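Local coordinates for protein AT5g51070/K3K7_27 (Arabidopsis thaliana, PDB 5GKM) that probably hydrolyses ATP as a Clp-family chaperone associated with the caseinolytic protease, this chain being only its N-terminal domain, at residues M93-S96 / V102-A105; I19-E24 / D31-Q36; A44-R47 / G51-G54; G126-D131 / A144-L149. All coordinates share one frame; numbering follows the deposited sequence. Where two conformers were deposited one is given.

Contact 1. Residues M93-S96 / V102-A105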
loop_
_atom_site.group_PDB
_atom_site.type_symbol
_atom_site.label_atom_id
_atom_site.label_comp_id
_atom_site.label_asym_id
_atom_site.label_seq_id
_atom_site.Cartn_x
_atom_site.Cartn_y
_atom_site.Cartn_z
ATOM N N MET A 93 8.404 7.724 -10.255
ATOM C CA MET A 93 8.880 7.693 -8.781
ATOM C C MET A 93 9.164 6.173 -8.176
ATOM O O MET A 93 8.620 5.282 -8.604
ATOM C CB MET A 93 7.762 8.171 -7.890
ATOM C CG MET A 93 8.270 8.463 -6.475
ATOM S SD MET A 93 6.946 8.946 -5.361
ATOM C CE MET A 93 6.633 10.504 -6.125
ATOM N N PRO A 94 10.418 6.139 -7.709
ATOM C CA PRO A 94 10.926 4.880 -7.226
ATOM C C PRO A 94 10.255 4.471 -5.938
ATOM O O PRO A 94 9.670 5.240 -5.279
ATOM C CB PRO A 94 12.407 5.161 -6.969
ATOM C CG PRO A 94 12.449 6.602 -6.637
ATOM C CD PRO A 94 11.432 7.204 -7.538
ATOM N N PHE A 95 10.417 3.189 -5.653
ATOM C CA PHE A 95 9.864 2.561 -4.471
ATOM C C PHE A 95 10.950 2.282 -3.455
ATOM O O PHE A 95 12.005 1.909 -3.802
ATOM C CB PHE A 95 9.184 1.251 -4.846
ATOM C CG PHE A 95 8.095 1.437 -5.856
ATOM C CD1 PHE A 95 6.917 1.925 -5.475
ATOM C CD2 PHE A 95 8.283 1.152 -7.164
ATOM C CE1 PHE A 95 5.945 2.146 -6.362
ATOM C CE2 PHE A 95 7.289 1.347 -8.072
ATOM C CZ PHE A 95 6.122 1.864 -7.668
ATOM N N SER A 96 10.628 2.457 -2.191
ATOM C CA SER A 96 11.583 2.216 -1.142
ATOM C C SER A 96 11.879 0.732 -0.959
ATOM O O SER A 96 11.199 -0.064 -1.424
ATOM C CB SER A 96 11.101 2.793 0.159
ATOM O OG SER A 96 10.103 2.051 0.697
ATOM N N VAL A 102 7.447 -5.403 0.399
ATOM C CA VAL A 102 6.043 -5.704 0.409
ATOM C C VAL A 102 5.574 -6.335 -0.903
ATOM O O VAL A 102 4.795 -7.241 -0.914
ATOM C CB VAL A 102 5.225 -4.429 0.753
ATOM C CG1 VAL A 102 3.751 -4.588 0.425
ATOM C CG2 VAL A 102 5.427 -4.079 2.208
ATOM N N PHE A 103 6.049 -5.799 -1.999
ATOM C CA PHE A 103 5.637 -6.288 -3.268
ATOM C C PHE A 103 6.098 -7.739 -3.399
ATOM O O PHE A 103 5.428 -8.526 -3.929
ATOM C CB PHE A 103 6.248 -5.490 -4.440
ATOM C CG PHE A 103 5.717 -4.101 -4.606
ATOM C CD1 PHE A 103 4.495 -3.768 -4.180
ATOM C CD2 PHE A 103 6.460 -3.150 -5.219
ATOM C CE1 PHE A 103 4.000 -2.499 -4.314
ATOM C CE2 PHE A 103 5.971 -1.873 -5.377
ATOM C CZ PHE A 103 4.725 -1.561 -4.930
ATOM N N GLU A 104 7.318 -8.013 -2.947
ATOM C CA GLU A 104 7.844 -9.384 -3.030
ATOM C C GLU A 104 7.016 -10.309 -2.161
ATOM O O GLU A 104 6.707 -11.367 -2.561
ATOM C CB GLU A 104 9.353 -9.507 -2.705
ATOM C CG GLU A 104 9.871 -10.952 -2.619
ATOM C CD GLU A 104 9.762 -11.791 -3.910
ATOM O OE1 GLU A 104 9.608 -11.247 -4.985
ATOM O OE2 GLU A 104 9.860 -13.034 -3.834
ATOM N N ALA A 105 6.626 -9.826 -1.003
ATOM C CA ALA A 105 5.769 -10.643 -0.148
ATOM C C ALA A 105 4.431 -10.946 -0.814
ATOM O O ALA A 105 3.903 -11.971 -0.662
ATOM C CB ALA A 105 5.526 -9.990 1.196
#

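Contact 2. Residues I19-E24 / D31-Q36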
loop_
_atom_site.group_PDB
_atom_site.type_symbol
_atom_site.label_atom_id
_atom_site.label_comp_id
_atom_site.label_asym_id
_atom_site.label_seq_id
_atom_site.Cartn_x
_atom_site.Cartn_y
_atom_site.Cartn_z
ATOM N N ILE A 19 0.328 2.717 -8.989
ATOM C CA ILE A 19 0.420 4.038 -9.597
ATOM C C ILE A 19 -0.136 5.115 -8.651
ATOM O O ILE A 19 0.398 6.181 -8.545
ATOM C CB ILE A 19 -0.324 4.041 -10.941
ATOM C CG1 ILE A 19 0.452 3.204 -11.937
ATOM C CG2 ILE A 19 -0.516 5.438 -11.466
ATOM C CD1 ILE A 19 -0.316 2.800 -13.159
ATOM N N PHE A 20 -1.243 4.820 -7.998
ATOM C CA PHE A 20 -1.823 5.780 -7.081
ATOM C C PHE A 20 -0.865 6.007 -5.949
ATOM O O PHE A 20 -0.857 7.020 -5.407
ATOM C CB PHE A 20 -3.207 5.399 -6.548
ATOM C CG PHE A 20 -4.289 5.375 -7.582
ATOM C CD1 PHE A 20 -4.129 5.970 -8.792
ATOM C CD2 PHE A 20 -5.491 4.797 -7.306
ATOM C CE1 PHE A 20 -5.134 5.931 -9.735
ATOM C CE2 PHE A 20 -6.512 4.779 -8.220
ATOM C CZ PHE A 20 -6.330 5.333 -9.450
ATOM N N SER A 21 -0.147 4.949 -5.583
ATOM C CA SER A 21 0.853 5.211 -4.429
ATOM C C SER A 21 1.992 6.310 -4.684
ATOM O O SER A 21 2.304 7.082 -3.892
ATOM C CB SER A 21 1.489 3.895 -3.948
ATOM O OG SER A 21 2.488 3.379 -4.838
ATOM N N GLN A 22 2.316 6.271 -5.970
ATOM C CA GLN A 22 3.226 7.245 -6.553
ATOM C C GLN A 22 2.613 8.640 -6.557
ATOM O O GLN A 22 3.218 9.548 -6.129
ATOM C CB GLN A 22 3.665 6.853 -7.934
ATOM C CG GLN A 22 4.486 5.572 -7.986
ATOM C CD GLN A 22 4.735 5.101 -9.395
ATOM O OE1 GLN A 22 3.853 4.912 -10.150
ATOM N NE2 GLN A 22 5.962 4.956 -9.725
ATOM N N LYS A 23 1.372 8.714 -6.984
ATOM C CA LYS A 23 0.682 9.980 -6.923
ATOM C C LYS A 23 0.512 10.493 -5.520
ATOM O O LYS A 23 0.660 11.638 -5.283
ATOM C CB LYS A 23 -0.690 9.894 -7.522
ATOM C CG LYS A 23 -0.701 9.437 -8.932
ATOM C CD LYS A 23 -0.070 10.418 -9.888
ATOM C CE LYS A 23 -0.527 11.863 -9.720
ATOM N NZ LYS A 23 -1.988 12.063 -9.744
ATOM N N GLU A 24 0.151 9.619 -4.599
ATOM C CA GLU A 24 -0.035 10.027 -3.232
ATOM C C GLU A 24 1.236 10.535 -2.577
ATOM O O GLU A 24 1.214 11.463 -1.845
ATOM C CB GLU A 24 -0.649 8.927 -2.385
ATOM C CG GLU A 24 -2.050 8.556 -2.823
ATOM C CD GLU A 24 -3.101 9.621 -2.561
ATOM O OE1 GLU A 24 -3.104 10.242 -1.547
ATOM O OE2 GLU A 24 -3.934 9.798 -3.407
ATOM N N ASP A 31 9.716 12.006 -2.878
ATOM C CA ASP A 31 10.349 11.524 -4.077
ATOM C C ASP A 31 10.622 10.013 -4.120
ATOM O O ASP A 31 11.343 9.573 -4.928
ATOM C CB ASP A 31 11.666 12.239 -4.308
ATOM C CG ASP A 31 11.499 13.728 -4.449
ATOM O OD1 ASP A 31 10.788 14.167 -5.348
ATOM O OD2 ASP A 31 12.099 14.430 -3.641
ATOM N N MET A 32 10.018 9.304 -3.195
ATOM C CA MET A 32 10.081 7.879 -3.146
ATOM C C MET A 32 8.846 7.367 -2.421
ATOM O O MET A 32 8.411 7.959 -1.531
ATOM C CB MET A 32 11.328 7.488 -2.399
ATOM C CG MET A 32 11.443 6.029 -2.217
ATOM S SD MET A 32 13.046 5.579 -1.591
ATOM C CE MET A 32 13.759 5.243 -3.164
ATOM N N VAL A 33 8.351 6.226 -2.842
ATOM C CA VAL A 33 7.152 5.675 -2.255
ATOM C C VAL A 33 7.532 4.756 -1.101
ATOM O O VAL A 33 8.177 3.789 -1.279
ATOM C CB VAL A 33 6.439 4.792 -3.282
ATOM C CG1 VAL A 33 5.219 4.150 -2.680
ATOM C CG2 VAL A 33 6.036 5.599 -4.480
ATOM N N TYR A 34 7.125 5.126 0.090
ATOM C CA TYR A 34 7.306 4.306 1.249
ATOM C C TYR A 34 5.965 3.615 1.580
ATOM O O TYR A 34 5.023 3.808 0.910
ATOM C CB TYR A 34 7.865 5.089 2.422
ATOM C CG TYR A 34 9.330 5.440 2.336
ATOM C CD1 TYR A 34 9.759 6.522 1.635
ATOM C CD2 TYR A 34 10.251 4.682 2.987
ATOM C CE1 TYR A 34 11.098 6.835 1.580
ATOM C CE2 TYR A 34 11.600 4.973 2.941
ATOM C CZ TYR A 34 12.017 6.042 2.215
ATOM O OH TYR A 34 13.349 6.350 2.207
ATOM N N THR A 35 5.954 2.771 2.588
ATOM C CA THR A 35 4.826 1.889 2.758
ATOM C C THR A 35 3.542 2.581 3.153
ATOM O O THR A 35 2.512 2.107 2.868
ATOM C CB THR A 35 5.121 0.665 3.637
ATOM O OG1 THR A 35 5.655 1.071 4.877
ATOM C CG2 THR A 35 6.069 -0.193 2.928
ATOM N N GLN A 36 3.657 3.685 3.865
ATOM C CA GLN A 36 2.459 4.456 4.161
ATOM C C GLN A 36 1.807 5.032 2.878
ATOM O O GLN A 36 0.657 5.238 2.820
ATOM C CB GLN A 36 2.701 5.548 5.216
ATOM C CG GLN A 36 3.550 6.718 4.753
ATOM C CD GLN A 36 5.032 6.500 4.924
ATOM O OE1 GLN A 36 5.502 5.407 5.034
ATOM N NE2 GLN A 36 5.750 7.590 4.964
#

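Contact 3. Residues A44-R47 / G51-G54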
loop_
_atom_site.group_PDB
_atom_site.type_symbol
_atom_site.label_atom_id
_atom_site.label_comp_id
_atom_site.label_asym_id
_atom_site.label_seq_id
_atom_site.Cartn_x
_atom_site.Cartn_y
_atom_site.Cartn_z
ATOM N N ALA A 44 -7.028 4.429 -1.956
ATOM C CA ALA A 44 -7.580 5.175 -3.055
ATOM C C ALA A 44 -8.206 4.280 -4.136
ATOM O O ALA A 44 -9.122 4.650 -4.802
ATOM C CB ALA A 44 -6.537 6.090 -3.658
ATOM N N GLU A 45 -7.591 3.154 -4.384
ATOM C CA GLU A 45 -8.052 2.255 -5.405
ATOM C C GLU A 45 -9.345 1.501 -5.061
ATOM O O GLU A 45 -10.126 1.219 -5.921
ATOM C CB GLU A 45 -6.921 1.316 -5.828
ATOM C CG GLU A 45 -7.190 0.443 -7.038
ATOM C CD GLU A 45 -8.103 -0.721 -6.740
ATOM O OE1 GLU A 45 -8.114 -1.202 -5.624
ATOM O OE2 GLU A 45 -8.744 -1.129 -7.679
ATOM N N ASP A 46 -9.502 1.154 -3.792
ATOM C CA ASP A 46 -10.559 0.220 -3.434
ATOM C C ASP A 46 -11.937 0.892 -3.612
ATOM O O ASP A 46 -12.166 1.886 -3.075
ATOM C CB ASP A 46 -10.293 -0.248 -2.002
ATOM C CG ASP A 46 -11.200 -1.363 -1.537
ATOM O OD1 ASP A 46 -12.128 -1.709 -2.210
ATOM O OD2 ASP A 46 -10.887 -1.883 -0.524
ATOM N N ARG A 47 -12.792 0.273 -4.404
ATOM C CA ARG A 47 -14.102 0.799 -4.735
ATOM C C ARG A 47 -15.178 0.195 -3.846
ATOM O O ARG A 47 -16.309 0.372 -4.106
ATOM C CB ARG A 47 -14.444 0.573 -6.218
ATOM C CG ARG A 47 -13.540 1.308 -7.203
ATOM C CD ARG A 47 -13.868 1.081 -8.661
ATOM N NE ARG A 47 -12.806 1.436 -9.580
ATOM C CZ ARG A 47 -12.903 1.395 -10.894
ATOM N NH1 ARG A 47 -14.008 1.006 -11.473
ATOM N NH2 ARG A 47 -11.883 1.694 -11.635
ATOM N N GLY A 51 -15.836 1.073 2.297
ATOM C CA GLY A 51 -14.517 1.602 2.571
ATOM C C GLY A 51 -13.447 0.549 2.385
ATOM O O GLY A 51 -13.740 -0.512 1.979
ATOM N N PHE A 52 -12.203 0.916 2.671
ATOM C CA PHE A 52 -11.064 0.065 2.375
ATOM C C PHE A 52 -11.194 -1.237 3.184
ATOM O O PHE A 52 -11.289 -1.207 4.343
ATOM C CB PHE A 52 -9.794 0.829 2.816
ATOM C CG PHE A 52 -8.500 0.038 2.758
ATOM C CD1 PHE A 52 -8.045 -0.474 1.596
ATOM C CD2 PHE A 52 -7.747 -0.128 3.893
ATOM C CE1 PHE A 52 -6.857 -1.149 1.533
ATOM C CE2 PHE A 52 -6.557 -0.801 3.844
ATOM C CZ PHE A 52 -6.131 -1.328 2.663
ATOM N N LEU A 53 -11.244 -2.317 2.451
ATOM C CA LEU A 53 -11.375 -3.662 3.000
ATOM C C LEU A 53 -12.608 -3.748 3.927
ATOM O O LEU A 53 -12.645 -4.511 4.848
ATOM C CB LEU A 53 -10.080 -4.104 3.674
ATOM C CG LEU A 53 -8.947 -4.410 2.716
ATOM C CD1 LEU A 53 -7.664 -4.595 3.473
ATOM C CD2 LEU A 53 -9.240 -5.628 1.880
ATOM N N GLY A 54 -13.586 -2.918 3.635
ATOM C CA GLY A 54 -14.850 -2.915 4.332
ATOM C C GLY A 54 -14.791 -2.250 5.666
ATOM O O GLY A 54 -15.708 -2.373 6.445
#

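Contact 4. Residues G126-D131 / A144-L149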
loop_
_atom_site.group_PDB
_atom_site.type_symbol
_atom_site.label_atom_id
_atom_site.label_comp_id
_atom_site.label_asym_id
_atom_site.label_seq_id
_atom_site.Cartn_x
_atom_site.Cartn_y
_atom_site.Cartn_z
ATOM N N GLY A 126 0.736 -8.366 2.388
ATOM C CA GLY A 126 2.146 -8.078 2.504
ATOM C C GLY A 126 2.409 -6.852 3.339
ATOM O O GLY A 126 3.247 -6.846 4.152
ATOM N N LEU A 127 1.623 -5.822 3.093
ATOM C CA LEU A 127 1.841 -4.582 3.730
ATOM C C LEU A 127 1.690 -4.723 5.219
ATOM O O LEU A 127 2.392 -4.116 5.978
ATOM C CB LEU A 127 0.868 -3.556 3.172
ATOM C CG LEU A 127 0.842 -2.134 3.697
ATOM C CD1 LEU A 127 2.209 -1.522 3.484
ATOM C CD2 LEU A 127 -0.213 -1.294 3.000
ATOM N N PHE A 128 0.747 -5.549 5.605
ATOM C CA PHE A 128 0.380 -5.664 6.992
ATOM C C PHE A 128 1.149 -6.766 7.704
ATOM O O PHE A 128 0.816 -7.074 8.800
ATOM C CB PHE A 128 -1.131 -5.915 7.144
ATOM C CG PHE A 128 -1.989 -4.820 6.565
ATOM C CD1 PHE A 128 -1.521 -3.540 6.544
ATOM C CD2 PHE A 128 -3.254 -5.064 6.050
ATOM C CE1 PHE A 128 -2.255 -2.532 6.012
ATOM C CE2 PHE A 128 -4.011 -4.042 5.501
ATOM C CZ PHE A 128 -3.486 -2.793 5.472
ATOM N N THR A 129 2.074 -7.407 7.007
ATOM C CA THR A 129 2.925 -8.414 7.615
ATOM C C THR A 129 4.414 -8.201 7.513
ATOM O O THR A 129 5.117 -8.716 8.315
ATOM C CB THR A 129 2.608 -9.817 7.131
ATOM O OG1 THR A 129 2.739 -9.887 5.731
ATOM C CG2 THR A 129 1.206 -10.237 7.506
ATOM N N VAL A 130 4.890 -7.508 6.507
ATOM C CA VAL A 130 6.329 -7.363 6.315
ATOM C C VAL A 130 6.905 -5.954 6.216
ATOM O O VAL A 130 8.037 -5.806 5.824
ATOM C CB VAL A 130 6.842 -8.179 5.109
ATOM C CG1 VAL A 130 6.422 -9.614 5.241
ATOM C CG2 VAL A 130 6.402 -7.573 3.802
ATOM N N ASP A 131 6.119 -4.943 6.555
ATOM C CA ASP A 131 6.610 -3.579 6.428
ATOM C C ASP A 131 7.407 -3.060 7.645
ATOM O O ASP A 131 7.689 -3.809 8.511
ATOM C CB ASP A 131 5.547 -2.576 5.928
ATOM C CG ASP A 131 4.927 -1.741 7.042
ATOM O OD1 ASP A 131 4.859 -2.286 8.118
ATOM O OD2 ASP A 131 4.488 -0.619 6.820
ATOM N N ALA A 144 -7.984 1.711 13.603
ATOM C CA ALA A 144 -8.304 0.498 12.875
ATOM C C ALA A 144 -7.452 -0.644 13.384
ATOM O O ALA A 144 -6.428 -0.438 13.933
ATOM C CB ALA A 144 -8.087 0.694 11.390
ATOM N N ASN A 145 -7.912 -1.854 13.165
ATOM C CA ASN A 145 -7.161 -3.027 13.603
ATOM C C ASN A 145 -6.566 -3.740 12.416
ATOM O O ASN A 145 -7.249 -4.286 11.675
ATOM C CB ASN A 145 -8.137 -3.956 14.318
ATOM C CG ASN A 145 -7.491 -5.205 14.899
ATOM O OD1 ASN A 145 -6.638 -5.811 14.347
ATOM N ND2 ASN A 145 -7.985 -5.587 16.031
ATOM N N MET A 146 -5.248 -3.707 12.339
ATOM C CA MET A 146 -4.544 -4.165 11.200
ATOM C C MET A 146 -4.766 -5.652 10.926
ATOM O O MET A 146 -4.892 -6.033 9.837
ATOM C CB MET A 146 -3.065 -3.892 11.346
ATOM C CG MET A 146 -2.295 -4.296 10.130
ATOM S SD MET A 146 -0.713 -3.430 10.061
ATOM C CE MET A 146 0.179 -4.454 11.151
ATOM N N ASN A 147 -4.789 -6.452 11.948
ATOM C CA ASN A 147 -5.001 -7.877 11.741
ATOM C C ASN A 147 -6.373 -8.232 11.184
ATOM O O ASN A 147 -6.500 -9.123 10.407
ATOM C CB ASN A 147 -4.615 -8.650 12.977
ATOM C CG ASN A 147 -3.130 -8.494 13.319
ATOM O OD1 ASN A 147 -2.289 -8.333 12.456
ATOM N ND2 ASN A 147 -2.843 -8.502 14.549
ATOM N N LEU A 148 -7.380 -7.483 11.604
ATOM C CA LEU A 148 -8.706 -7.610 11.023
ATOM C C LEU A 148 -8.742 -7.222 9.546
ATOM O O LEU A 148 -9.434 -7.787 8.799
ATOM C CB LEU A 148 -9.771 -6.816 11.777
ATOM C CG LEU A 148 -10.267 -7.409 13.086
ATOM C CD1 LEU A 148 -11.215 -6.458 13.799
ATOM C CD2 LEU A 148 -10.950 -8.724 12.799
ATOM N N LEU A 149 -8.004 -6.194 9.202
ATOM C CA LEU A 149 -7.875 -5.851 7.795
ATOM C C LEU A 149 -7.163 -6.921 6.970
ATOM O O LEU A 149 -7.562 -7.191 5.905
ATOM C CB LEU A 149 -7.189 -4.494 7.593
ATOM C CG LEU A 149 -7.835 -3.258 8.154
ATOM C CD1 LEU A 149 -7.045 -2.030 7.798
ATOM C CD2 LEU A 149 -9.165 -3.071 7.534
HETATM O O HOH W 1 -1.615 -8.574 9.751
#

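Contact 1. Residues M93-S96 / V102-A105
F95 and F103 make a T-shaped (edge-to-face) aromatic pair. F103 supplies the edge and F95 the face. CE2 of F103 stands over the centre of the F95 ring and comes to 3.9 Å from F95 CD1. CZ of F103 follows at 4.2 Å from F95 CE1. The ring centroids lie 5.2 Å apart and the planes meet at 76°. The CE2 edge of F103 therefore faces the pi cloud of F95. Both side chains leave the backbone with CG anti to the carbonyl carbon (chi1 -58° for F95, -70° for F103), which turns each ring toward the other segment. The contact is wholly between the two rings; no hydrogen bond crosses it. It links a loop to a helix inside the all-helical Clp R domain. F95 lies in the loop that leads into helix 97-112, and F103 lies on that helix. S96 is the N-cap between them, and its OG is hydrogen-bonded to the OG of S98 and to OG1 of T99. On the face of F95 turned from F103 sits M93 O, offset toward the rim. Helix 12-27 also touches the F95 ring, through I18 and Q22. L38 of helix 35-45 packs on F103. Next to F103, V102 packs on I123 and L127 of helix 120-130.

Contact 2. Residues I19-E24 / D31-Q36
V33 packs against S21 and Q22 of helix 12-27. It sits in the loop that enters helix 35-45, so the contact packs the loop of a helix-loop-helix connection in the all-helical Clp R domain back onto the first helix. The CA atoms of V33 and Q22 are 6.0 Å apart. The CB of V33 points toward the helix, and its two methyls divide the helix surface between them. CG1 is anti to the backbone N (chi1 177°) and reaches the S21 side chain, 3.9 Å from S21 CB. It also lies near S21 OG, but S21 was deposited in two conformers, so that detail is less certain. In one of them S21 OG is hydrogen-bonded to I18 O of its own helix. CG2 of V33 takes the Q22 side, 3.9 Å from Q22 CA. The V33 backbone faces the 93-96 loop. It is hydrogen-bonded to P94 and to S96, the pattern of a lone parallel beta bridge. The Q22 chain runs extended beyond CG, and its NE2 donates to M93 O in that same loop. Its aliphatic part meets V33 on the way, with Q22 CG 3.8 Å from V33 CG2.

Contact 3. Residues A44-R47 / G51-G54
OD2 of D46 is gripped twice. L53 N donates to it at 3.0 Å, and R156 NH2 of helix 146-158 forms a salt bridge with it. D46 is the first residue beyond helix 35-45, and its other oxygen, OD1, accepts from D48 N to make an Asx turn. One carboxylate thus shapes the helix exit and ties it to the loop ahead of helix 59-71. The bond from L53 is nearly straight, with an N-H...O angle of 173°, and it meets OD2 close to its C-O axis. CG of D46 stands anti to the backbone N (chi1 -172°), and this swings the carboxylate across to residues 51-54. With a cation and an amide on OD2, the carboxylate is probably kept in its charged form. The donor belongs to a type II beta turn over G51-G54, closed by G54 N to G51 O at 2.9 Å. L53 has a positive phi (54°) at the third position of this turn. The L53 side chain points away from D46 and packs on L149 and A153. F52 packs on L39, L42 and I43 of helix 35-45. Its CA lies 3.5 Å from D46 OD2, and its ring atom CD1 is 3.8 Å from the same oxygen.

Contact 4. Residues G126-D131 / A144-L149
M146 meets F128 in two ways, with its sulfur beside the ring and its methyl at the backbone carbonyl. This is a Met-aromatic contact between helix 120-130 and the start of helix 146-158 in the all-helical Clp R domain. SD lies 4.5 Å from the centroid of the F128 ring and 51° off the ring normal. The approach is therefore oblique. The nearest ring atom to SD is F128 CD1, at 3.6 Å. Nearer the backbone, M146 CG sits 3.6 Å from F128 CB. The chain then bends at its last torsion (chi3 81°), which carries CE to F128 O. L149, one helical turn on from M146, adds a second apolar contact, with its CB 3.8 Å from F128 CE2. F128 thus meets two residues on one side of the incoming helix. Around this contact L139 of helix 134-142 touches F128, M146 and L149. F52 also packs on F128.

N145 is the N-cap of helix 146-158, and its OD1 accepts from L148 N at 3.3 Å. That donor sits above the carbonyl plane, not on a lone pair. On the other helix, G126 O accepts from both T129 N and V130 N. The N147 side chain starts away from F128, but its end turns back. One water bridges the segments, donating to F128 O at 3.0 Å and to N147 OD1 at 2.8 Å.

Overall arrangement
All four contacts lie within the Clp R domain and follow one another along the chain without overlap. Contacts 1 and 2 are neighbours, their centres about 9 Å apart. The 93-96 loop of contact 1 lies against both segments of contact 2, and S96 OG comes to 3.5 Å from Y34 CD2. Contacts 3 and 4 meet through F52 CE2 and F128 CZ at 4.0 Å. Contacts 1 and 3 lie on opposite sides of the chain's centre, their nearest atoms about 11 Å apart. T35 OG1 and D131 OD2, 2.8 Å apart, tie contact 2 to contact 4. F20 of contact 2 packs on A44 and E45 of contact 3. V102 of contact 1 packs on L127 of contact 4.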